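Local coordinates for hypothetical protein (Corynebacterium diphtheriae, PDB 2P4G) that probably acts as an NADP-dependent reductase of the RibD C-terminal family, which is generally linked to riboflavin biosynthesis, at residues Ile76-Gly79 with Ala80-Arg84. Sequence-based numbering, arbitrary orientation.
Sequences IVVG and AETAR. With EDO (1,2-ethanediol), chain H; EDO (1,2-ethanediol), chain N; EDO (1,2-ethanediol), chain D; EDO (1,2-ethanediol), chain P.
Val78, near the end of strand 76-79, packs its two methyl groups against the first turn of helix 80-84. With chi1 at 67°, CG2 lies anti to the backbone N and reaches Thr82 CG2 at 3.9 Å. CG1 is flanked by both the N and C of its own backbone and meets Ala83 CB at 4.0 Å. The strand and helix axes stand perpendicular, and Gly79 makes the corner as N-cap residue. Its O accepts a nearly straight hydrogen bond from Ala83 N (3.0 Å, 170°), which closes the first helical turn. Thr82 divides its side chain between two tasks. Its methyl faces Val78, while OG1 is 2.7 Å from O2 of an ethanediol (chain D) and hydrogen-bonded to it. A second ethanediol (chain N) bonds weakly to Glu81 N near the helix start. Both probably come from the crystallisation liquor. On the outer side of the helix, Arg84 and Glu81 form a two-pronged salt bridge, NE to OE1 and NH2 to OE2. Both oxygens lie in the guanidinium plane, but the carboxylate is tilted, with the two nitrogens some 30° out of its plane. Bends of Glu81 at chi2 and Arg84 at chi3 bring the groups together. Strand 75-79 runs inside the mixed sheet, between parallel strands 111-115 and 190-195. Val78 and Ala83 both touch Leu114 of strand 111-115, so the helix start packs against that neighbour too.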
ATOM      1  N   ILE A  76      12.872  15.248  15.223  1.00 70.04           N
ATOM      2  CA  ILE A  76      11.706  14.830  14.468  1.00 71.21           C
ATOM      3  C   ILE A  76      11.572  15.868  13.368  1.00 73.53           C
ATOM      4  O   ILE A  76      11.642  17.069  13.630  1.00 75.65           O
ATOM      5  CB  ILE A  76      10.443  14.851  15.362  1.00 72.25           C
ATOM      6  CG1 ILE A  76      10.589  13.862  16.522  1.00 76.58           C
ATOM      7  CG2 ILE A  76       9.185  14.548  14.586  1.00 66.36           C
ATOM      8  CD1 ILE A  76       9.716  14.195  17.720  1.00 67.44           C
ATOM      9  N   VAL A  77      11.410  15.406  12.139  1.00 73.93           N
ATOM     10  CA  VAL A  77      11.168  16.271  11.007  1.00 72.70           C
ATOM     11  C   VAL A  77       9.790  15.936  10.474  1.00 73.82           C
ATOM     12  O   VAL A  77       9.461  14.772  10.236  1.00 73.28           O
ATOM     13  CB  VAL A  77      12.240  16.069   9.927  1.00 73.91           C
ATOM     14  CG1 VAL A  77      11.860  16.774   8.645  1.00 61.57           C
ATOM     15  CG2 VAL A  77      13.617  16.540  10.448  1.00 71.10           C
ATOM     16  N   VAL A  78       8.967  16.962  10.336  1.00 73.89           N
ATOM     17  CA  VAL A  78       7.597  16.790   9.877  1.00 73.30           C
ATOM     18  C   VAL A  78       7.161  18.072   9.148  1.00 72.69           C
ATOM     19  O   VAL A  78       7.562  19.168   9.519  1.00 71.79           O
ATOM     20  CB  VAL A  78       6.645  16.430  11.061  1.00 72.86           C
ATOM     21  CG1 VAL A  78       6.511  17.608  12.022  1.00 70.81           C
ATOM     22  CG2 VAL A  78       5.264  15.963  10.558  1.00 64.58           C
ATOM     23  N   GLY A  79       6.365  17.923   8.095  1.00 72.64           N
ATOM     24  CA  GLY A  79       5.798  19.074   7.407  1.00 72.36           C
ATOM     25  C   GLY A  79       4.789  19.761   8.313  1.00 73.84           C
ATOM     26  O   GLY A  79       3.987  19.115   8.987  1.00 75.48           O
ATOM     27  N   ALA A  80       4.820  21.083   8.330  1.00 76.87           N
ATOM     28  CA  ALA A  80       3.954  21.858   9.212  1.00 77.29           C
ATOM     29  C   ALA A  80       2.453  21.491   9.076  1.00 77.36           C
ATOM     30  O   ALA A  80       1.731  21.439  10.075  1.00 76.45           O
ATOM     31  CB  ALA A  80       4.179  23.355   8.969  1.00 75.59           C
ATOM     32  N   GLU A  81       1.996  21.234   7.856  1.00 77.43           N
ATOM     33  CA  GLU A  81       0.574  20.964   7.607  1.00 79.22           C
ATOM     34  C   GLU A  81       0.153  19.626   8.152  1.00 78.81           C
ATOM     35  O   GLU A  81      -0.949  19.488   8.672  1.00 78.68           O
ATOM     36  CB  GLU A  81       0.259  21.041   6.123  1.00 80.96           C
ATOM     37  CG  GLU A  81      -1.230  20.902   5.733  1.00 86.38           C
ATOM     38  CD  GLU A  81      -2.228  21.839   6.479  1.00 87.09           C
ATOM     39  OE1 GLU A  81      -1.839  22.813   7.165  1.00 85.64           O
ATOM     40  OE2 GLU A  81      -3.439  21.565   6.376  1.00 85.63           O
ATOM     41  N   THR A  82       1.033  18.634   8.041  1.00 79.98           N
ATOM     42  CA  THR A  82       0.830  17.355   8.734  1.00 78.43           C
ATOM     43  C   THR A  82       0.799  17.509  10.253  1.00 75.63           C
ATOM     44  O   THR A  82      -0.138  17.060  10.911  1.00 76.72           O
ATOM     45  CB  THR A  82       1.889  16.332   8.292  1.00 79.82           C
ATOM     46  OG1 THR A  82       1.635  16.002   6.924  1.00 82.14           O
ATOM     47  CG2 THR A  82       1.811  15.066   9.088  1.00 69.50           C
ATOM     48  N   ALA A  83       1.808  18.164  10.806  1.00 74.10           N
ATOM     49  CA  ALA A  83       1.786  18.553  12.222  1.00 72.62           C
ATOM     50  C   ALA A  83       0.473  19.248  12.647  1.00 73.89           C
ATOM     51  O   ALA A  83      -0.101  18.978  13.707  1.00 73.18           O
ATOM     52  CB  ALA A  83       2.968  19.448  12.512  1.00 71.34           C
ATOM     53  N   ARG A  84       0.006  20.153  11.798  1.00 74.07           N
ATOM     54  CA  ARG A  84      -1.229  20.842  12.033  1.00 74.97           C
ATOM     55  C   ARG A  84      -2.407  19.877  12.005  1.00 75.89           C
ATOM     56  O   ARG A  84      -3.174  19.831  12.954  1.00 71.97           O
ATOM     57  CB  ARG A  84      -1.432  21.947  11.010  1.00 74.41           C
ATOM     58  CG  ARG A  84      -2.426  22.966  11.491  1.00 79.95           C
ATOM     59  CD  ARG A  84      -2.889  23.888  10.383  1.00 78.26           C
ATOM     60  NE  ARG A  84      -3.515  23.146   9.312  1.00 79.99           N
ATOM     61  CZ  ARG A  84      -4.756  22.661   9.369  1.00 87.54           C
ATOM     62  NH1 ARG A  84      -5.532  22.864  10.446  1.00 85.26           N
ATOM     63  NH2 ARG A  84      -5.228  21.970   8.341  1.00 77.27           N
TER
HETATM   64  C1  EDO H 276       1.471  22.578  14.169  1.00 67.39           C
HETATM   65  O1  EDO H 276       0.928  23.647  14.959  1.00 73.15           O
HETATM   66  C2  EDO H 276       2.527  23.141  13.196  1.00 77.63           C
HETATM   67  O2  EDO H 276       2.127  23.184  11.808  1.00 60.25           O
HETATM   68  C1  EDO N 282       3.963  21.978   4.990  1.00 78.55           C
HETATM   69  O1  EDO N 282       3.660  20.587   5.161  1.00 73.92           O
HETATM   70  C2  EDO N 282       5.188  22.136   4.091  1.00 88.36           C
HETATM   71  O2  EDO N 282       5.328  23.519   3.720  1.00 89.42           O
HETATM   72  C1  EDO D 272       3.788  17.005   3.039  1.00 77.92           C
HETATM   73  O1  EDO D 272       2.527  16.356   2.773  1.00 83.10           O
HETATM   74  C2  EDO D 272       4.059  17.701   4.391  1.00 74.06           C
HETATM   75  O2  EDO D 272       3.063  17.674   5.419  1.00 55.05           O
HETATM   76  C1  EDO P 284      -1.274  13.445   7.333  1.00 87.02           C
HETATM   77  O1  EDO P 284      -2.095  14.483   7.897  1.00 80.22           O
HETATM   78  C2  EDO P 284      -0.634  13.827   5.990  1.00 87.66           C
HETATM   79  O2  EDO P 284      -1.076  15.106   5.490  1.00 92.00           O